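Local coordinates for protein splicing factor U2AF 35 kDa subunit (Homo sapiens, PDB 1JMT) that helps select the 3' splice site of pre-mRNA as the small subunit of the U2AF heterodimer, seen here through its RRM domain, at residues I4-I9 with I98-S103; M57-N62 with G69-K74. The protein carries 1 engineered substitution. One frame throughout, in Å; residues are numbered along the deposited sequence.

Contact 1 (I4-I9 with I98-S103); sequences IALLNI and IHAELS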
loop_
_atom_site.group_PDB
_atom_site.type_symbol
_atom_site.label_atom_id
_atom_site.label_comp_id
_atom_site.label_asym_id
_atom_site.label_seq_id
_atom_site.Cartn_x
_atom_site.Cartn_y
_atom_site.Cartn_z
ATOM N N ILE A 4 -3.854 -8.198 7.005
ATOM C CA ILE A 4 -3.933 -8.169 5.551
ATOM C C ILE A 4 -2.575 -7.693 5.030
ATOM O O ILE A 4 -1.812 -7.058 5.759
ATOM C CB ILE A 4 -5.022 -7.190 5.045
ATOM C CG1 ILE A 4 -4.588 -5.736 5.281
ATOM C CG2 ILE A 4 -6.338 -7.464 5.762
ATOM C CD1 ILE A 4 -5.511 -4.711 4.626
ATOM N N ALA A 5 -2.274 -8.016 3.779
ATOM C CA ALA A 5 -1.023 -7.606 3.156
ATOM C C ALA A 5 -1.303 -6.917 1.831
ATOM O O ALA A 5 -2.077 -7.418 1.022
ATOM C CB ALA A 5 -0.133 -8.821 2.917
ATOM N N LEU A 6 -0.680 -5.761 1.624
ATOM C CA LEU A 6 -0.818 -5.020 0.377
ATOM C C LEU A 6 0.537 -5.258 -0.284
ATOM O O LEU A 6 1.560 -4.712 0.136
ATOM C CB LEU A 6 -1.067 -3.541 0.665
ATOM C CG LEU A 6 -2.297 -3.281 1.548
ATOM C CD1 LEU A 6 -2.483 -1.784 1.715
ATOM C CD2 LEU A 6 -3.543 -3.903 0.917
ATOM N N LEU A 7 0.530 -6.107 -1.307
ATOM C CA LEU A 7 1.746 -6.521 -1.991
ATOM C C LEU A 7 2.448 -5.516 -2.889
ATOM O O LEU A 7 1.856 -4.955 -3.818
ATOM C CB LEU A 7 1.466 -7.811 -2.772
ATOM C CG LEU A 7 0.790 -8.895 -1.918
ATOM C CD1 LEU A 7 0.450 -10.100 -2.775
ATOM C CD2 LEU A 7 1.707 -9.294 -0.768
ATOM N N ASN A 8 3.723 -5.305 -2.582
ATOM C CA ASN A 8 4.590 -4.408 -3.326
ATOM C C ASN A 8 3.944 -3.062 -3.599
ATOM O O ASN A 8 4.177 -2.451 -4.636
ATOM C CB ASN A 8 4.991 -5.061 -4.648
ATOM C CG ASN A 8 5.850 -6.300 -4.456
ATOM O OD1 ASN A 8 6.148 -7.003 -5.417
ATOM N ND2 ASN A 8 6.256 -6.570 -3.215
ATOM N N ILE A 9 3.142 -2.589 -2.660
ATOM C CA ILE A 9 2.475 -1.315 -2.848
ATOM C C ILE A 9 3.423 -0.126 -2.638
ATOM O O ILE A 9 3.242 0.925 -3.247
ATOM C CB ILE A 9 1.262 -1.201 -1.905
ATOM C CG1 ILE A 9 0.357 -0.055 -2.368
ATOM C CG2 ILE A 9 1.744 -1.025 -0.461
ATOM C CD1 ILE A 9 -1.007 -0.056 -1.717
ATOM N N ILE A 98 -4.448 -2.458 -6.644
ATOM C CA ILE A 98 -3.933 -2.972 -5.379
ATOM C C ILE A 98 -4.031 -4.485 -5.407
ATOM O O ILE A 98 -4.948 -5.039 -6.014
ATOM C CB ILE A 98 -4.764 -2.483 -4.182
ATOM C CG1 ILE A 98 -4.599 -0.972 -4.023
ATOM C CG2 ILE A 98 -4.351 -3.248 -2.907
ATOM C CD1 ILE A 98 -5.481 -0.355 -2.940
ATOM N N HIS A 99 -3.078 -5.148 -4.763
ATOM C CA HIS A 99 -3.080 -6.609 -4.659
ATOM C C HIS A 99 -3.154 -6.889 -3.159
ATOM O O HIS A 99 -2.131 -6.910 -2.475
ATOM C CB HIS A 99 -1.794 -7.189 -5.252
ATOM C CG HIS A 99 -1.759 -7.180 -6.749
ATOM N ND1 HIS A 99 -2.317 -8.185 -7.514
ATOM C CD2 HIS A 99 -1.247 -6.285 -7.624
ATOM C CE1 HIS A 99 -2.143 -7.909 -8.793
ATOM N NE2 HIS A 99 -1.496 -6.761 -8.888
ATOM N N ALA A 100 -4.374 -7.054 -2.655
ATOM C CA ALA A 100 -4.610 -7.291 -1.238
ATOM C C ALA A 100 -4.764 -8.775 -0.962
ATOM O O ALA A 100 -5.198 -9.535 -1.826
ATOM C CB ALA A 100 -5.843 -6.547 -0.783
ATOM N N GLU A 101 -4.443 -9.179 0.260
ATOM C CA GLU A 101 -4.495 -10.585 0.612
ATOM C C GLU A 101 -4.440 -10.805 2.123
ATOM O O GLU A 101 -3.647 -10.176 2.821
ATOM C CB GLU A 101 -3.306 -11.249 -0.084
ATOM C CG GLU A 101 -2.973 -12.667 0.271
ATOM C CD GLU A 101 -1.708 -13.117 -0.448
ATOM O OE1 GLU A 101 -1.692 -13.078 -1.697
ATOM O OE2 GLU A 101 -0.731 -13.493 0.229
ATOM N N LEU A 102 -5.301 -11.678 2.634
ATOM C CA LEU A 102 -5.274 -11.990 4.057
ATOM C C LEU A 102 -3.937 -12.683 4.284
ATOM O O LEU A 102 -3.573 -13.578 3.526
ATOM C CB LEU A 102 -6.400 -12.951 4.424
ATOM C CG LEU A 102 -7.765 -12.379 4.797
ATOM C CD1 LEU A 102 -8.800 -13.497 4.808
ATOM C CD2 LEU A 102 -7.682 -11.711 6.161
ATOM N N SER A 103 -3.197 -12.267 5.305
ATOM C CA SER A 103 -1.906 -12.885 5.576
ATOM C C SER A 103 -1.935 -13.638 6.896
ATOM O O SER A 103 -1.877 -13.037 7.971
ATOM C CB SER A 103 -0.792 -11.832 5.590
ATOM O OG SER A 103 -1.077 -10.792 6.503
HETATM O O HOH W 1 -0.710 -3.691 -3.896
#
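Ala5 and Glu101 face each other as an antiparallel hydrogen-bonded pair. Ala5 N donates to Glu101 O at 2.7 Å. The return bond, from Glu101 N to Ala5 O, is bent and weak. Two residues on, Leu7 N reaches His99 O at 3.0 Å in a nearly straight bond of 169°. Beyond it the direct ladder stops and a water takes over. This water donates to Leu7 O and accepts from His99 N, at 2.9 Å in both cases.

The pairing joins strand 3-11 to strand 96-102, the first and last long strands of the RRM fold. On one face of the sheet lie Ile4, Leu6, Ala100 and Leu102. Leu6 CG sits beside its own backbone N (chi1 -57°), and the side chain carries CD2 across to the neighbouring strand. There CD2 lies 3.9 Å from Ala100 CB and about as close to Ile98 CG2. Ile4 only grazes Leu102, but helix 78-88 covers it through Ala81, Val85 and Leu88.

Ala5 and Glu101 point to the other face. Near it, Ala5 CB meets Ser103 CB at 4.1 Å. Leu7 rests its CG on the carbonyl oxygen of His99, and its CD1 touches carboxylate atom OE1 of Glu101, 3.8 Å away. Just before strand 100-102, Ile98 packs on an aromatic side chain of the bound peptide and its carbonyl accepts a bond from a basic one. His99 NE2 is hydrogen-bonded to a polar side chain of that peptide.

Contact 2 (M57-N62 with G69-K74); sequences MNVCDN and GNVYVK
Strands 54-59 and 68-75 form an antiparallel beta hairpin at one edge of the RRM sheet, and this contact is its pairing near the loop end. Asn58 and Tyr72 make the hydrogen-bonded pair. Asn58 N to Tyr72 O and Tyr72 N to Asn58 O are both 2.9 Å. Cys60 N continues the ladder to Asn70 O at 2.7 Å, in a nearly straight bond.

The face with Met57, Val59, Val71 and Val73 is apolar and turns to helix 22-51, where Val43, Phe40 and Phe39 pack on it. Met57 runs alongside Val73, both pointing the same way. With CG anti to the backbone N (chi1 -179°), Met57 sets CG 3.9 Å from Val73 CG2. Its chain then bends at chi3, and CE reaches Val71 CG1. Val59 and Val71 meet through their CG2 methyls.

Asn58 and Tyr72 point to the other face. At the rim of the Tyr72 ring sits Cys60 SG, 3.5 Å from Tyr72 CD1. The sulfur is 79° off the ring normal, which makes this an edge-on sulfur-aromatic contact. Nearer the loop, the side chain of Asn62 crosses that of Asn70 at about a right angle. Asn62 OD1 accepts from Asn70 N at 3.3 Å, with the donor tilted out of the carbonyl plane. Asn62 ND2 gives a weak bond to Asn70 OD1.

Asn70 OD1 has its strongest partner in Asn8 N of strand 3-11, to which it is hydrogen-bonded. Asn70 ND2 points a weak bond at Tyr72 OH. Asn70 thus meets partners at its backbone and at both ends of its amide, which should restrain amide rotation and tie the hairpin end to the next strand.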
loop_
_atom_site.group_PDB
_atom_site.type_symbol
_atom_site.label_atom_id
_atom_site.label_comp_id
_atom_site.label_asym_id
_atom_site.label_seq_id
_atom_site.Cartn_x
_atom_site.Cartn_y
_atom_site.Cartn_z
ATOM N N MET A 57 0.499 -1.717 12.191
ATOM C CA MET A 57 0.743 -1.540 10.773
ATOM C C MET A 57 2.221 -1.298 10.526
ATOM O O MET A 57 2.898 -0.655 11.326
ATOM C CB MET A 57 -0.058 -0.364 10.212
ATOM C CG MET A 57 0.153 -0.174 8.722
ATOM S SD MET A 57 -0.758 1.212 8.012
ATOM C CE MET A 57 0.487 1.908 6.944
ATOM N N ASN A 58 2.720 -1.818 9.411
ATOM C CA ASN A 58 4.117 -1.632 9.064
ATOM C C ASN A 58 4.326 -1.649 7.556
ATOM O O ASN A 58 3.647 -2.374 6.826
ATOM C CB ASN A 58 4.969 -2.722 9.714
ATOM C CG ASN A 58 6.451 -2.545 9.433
ATOM O OD1 ASN A 58 6.997 -1.443 9.571
ATOM N ND2 ASN A 58 7.113 -3.630 9.040
ATOM N N VAL A 59 5.255 -0.821 7.100
ATOM C CA VAL A 59 5.609 -0.741 5.692
ATOM C C VAL A 59 6.971 -1.423 5.631
ATOM O O VAL A 59 7.917 -0.991 6.288
ATOM C CB VAL A 59 5.732 0.721 5.218
ATOM C CG1 VAL A 59 6.229 0.762 3.784
ATOM C CG2 VAL A 59 4.386 1.418 5.339
ATOM N N CYS A 60 7.060 -2.499 4.860
ATOM C CA CYS A 60 8.295 -3.265 4.758
ATOM C C CYS A 60 9.208 -2.869 3.618
ATOM O O CYS A 60 8.837 -2.117 2.717
ATOM C CB CYS A 60 7.991 -4.755 4.591
ATOM S SG CYS A 60 6.960 -5.490 5.849
ATOM N N ASP A 61 10.419 -3.405 3.689
ATOM C CA ASP A 61 11.455 -3.219 2.682
ATOM C C ASP A 61 11.798 -4.671 2.343
ATOM O O ASP A 61 12.615 -5.301 3.008
ATOM C CB ASP A 61 12.660 -2.493 3.290
ATOM C CG ASP A 61 13.790 -2.288 2.296
ATOM O OD1 ASP A 61 13.577 -2.511 1.081
ATOM O OD2 ASP A 61 14.891 -1.891 2.735
ATOM N N ASN A 62 11.139 -5.197 1.316
ATOM C CA ASN A 62 11.307 -6.584 0.902
ATOM C C ASN A 62 12.739 -7.094 0.736
ATOM O O ASN A 62 13.181 -7.943 1.506
ATOM C CB ASN A 62 10.507 -6.835 -0.374
ATOM C CG ASN A 62 9.020 -6.657 -0.157
ATOM O OD1 ASN A 62 8.568 -6.476 0.975
ATOM N ND2 ASN A 62 8.251 -6.709 -1.236
ATOM N N GLY A 69 8.291 -2.526 -1.236
ATOM C CA GLY A 69 7.900 -3.089 0.034
ATOM C C GLY A 69 6.420 -3.376 0.164
ATOM O O GLY A 69 5.583 -2.754 -0.492
ATOM N N ASN A 70 6.103 -4.348 1.005
ATOM C CA ASN A 70 4.723 -4.688 1.261
ATOM C C ASN A 70 4.265 -3.865 2.447
ATOM O O ASN A 70 5.073 -3.284 3.186
ATOM C CB ASN A 70 4.560 -6.156 1.649
ATOM C CG ASN A 70 4.910 -7.100 0.534
ATOM O OD1 ASN A 70 4.860 -6.743 -0.641
ATOM N ND2 ASN A 70 5.246 -8.328 0.899
ATOM N N VAL A 71 2.957 -3.828 2.626
ATOM C CA VAL A 71 2.376 -3.145 3.755
ATOM C C VAL A 71 1.558 -4.205 4.476
ATOM O O VAL A 71 0.871 -5.004 3.837
ATOM C CB VAL A 71 1.458 -1.985 3.315
ATOM C CG1 VAL A 71 0.567 -1.538 4.495
ATOM C CG2 VAL A 71 2.313 -0.824 2.844
ATOM N N TYR A 72 1.674 -4.245 5.797
ATOM C CA TYR A 72 0.896 -5.184 6.586
ATOM C C TYR A 72 0.080 -4.367 7.554
ATOM O O TYR A 72 0.600 -3.466 8.201
ATOM C CB TYR A 72 1.788 -6.155 7.349
ATOM C CG TYR A 72 2.486 -7.133 6.452
ATOM C CD1 TYR A 72 3.724 -6.829 5.896
ATOM C CD2 TYR A 72 1.888 -8.351 6.119
ATOM C CE1 TYR A 72 4.354 -7.708 5.032
ATOM C CE2 TYR A 72 2.512 -9.239 5.249
ATOM C CZ TYR A 72 3.744 -8.909 4.711
ATOM O OH TYR A 72 4.372 -9.772 3.847
ATOM N N VAL A 73 -1.206 -4.681 7.634
ATOM C CA VAL A 73 -2.114 -3.974 8.518
ATOM C C VAL A 73 -2.857 -4.982 9.380
ATOM O O VAL A 73 -3.542 -5.859 8.865
ATOM C CB VAL A 73 -3.147 -3.165 7.712
ATOM C CG1 VAL A 73 -4.045 -2.365 8.654
ATOM C CG2 VAL A 73 -2.434 -2.263 6.726
ATOM N N LYS A 74 -2.712 -4.868 10.691
ATOM C CA LYS A 74 -3.404 -5.785 11.580
ATOM C C LYS A 74 -4.596 -5.032 12.146
ATOM O O LYS A 74 -4.433 -4.084 12.918
ATOM C CB LYS A 74 -2.479 -6.251 12.713
ATOM C CG LYS A 74 -3.100 -7.328 13.611
ATOM C CD LYS A 74 -2.158 -7.709 14.739
ATOM C CE LYS A 74 -2.674 -8.905 15.518
ATOM N NZ LYS A 74 -1.689 -9.342 16.551
#

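Contacts 1 and 2 lie side by side in one sheet, with centres 9 Å apart. Strand 3-11 of contact 1 neighbours strand 68-75 of contact 2, so the two pairings together span four adjacent strands. Leu6 N bonds to Val71 O across the seam, and Ile9 packs on Val71. Both contacts are partly buried. Each turns an apolar face to a helix, 78-88 behind contact 1 and 22-51 behind contact 2. Glu101 in contact 1 and Asn58 and Asn62 in contact 2 are exposed. Contact 1 joins distant parts of the chain and ends at the bound peptide; contact 2 closes a local hairpin, with partly weak asparagine bonds near its loop.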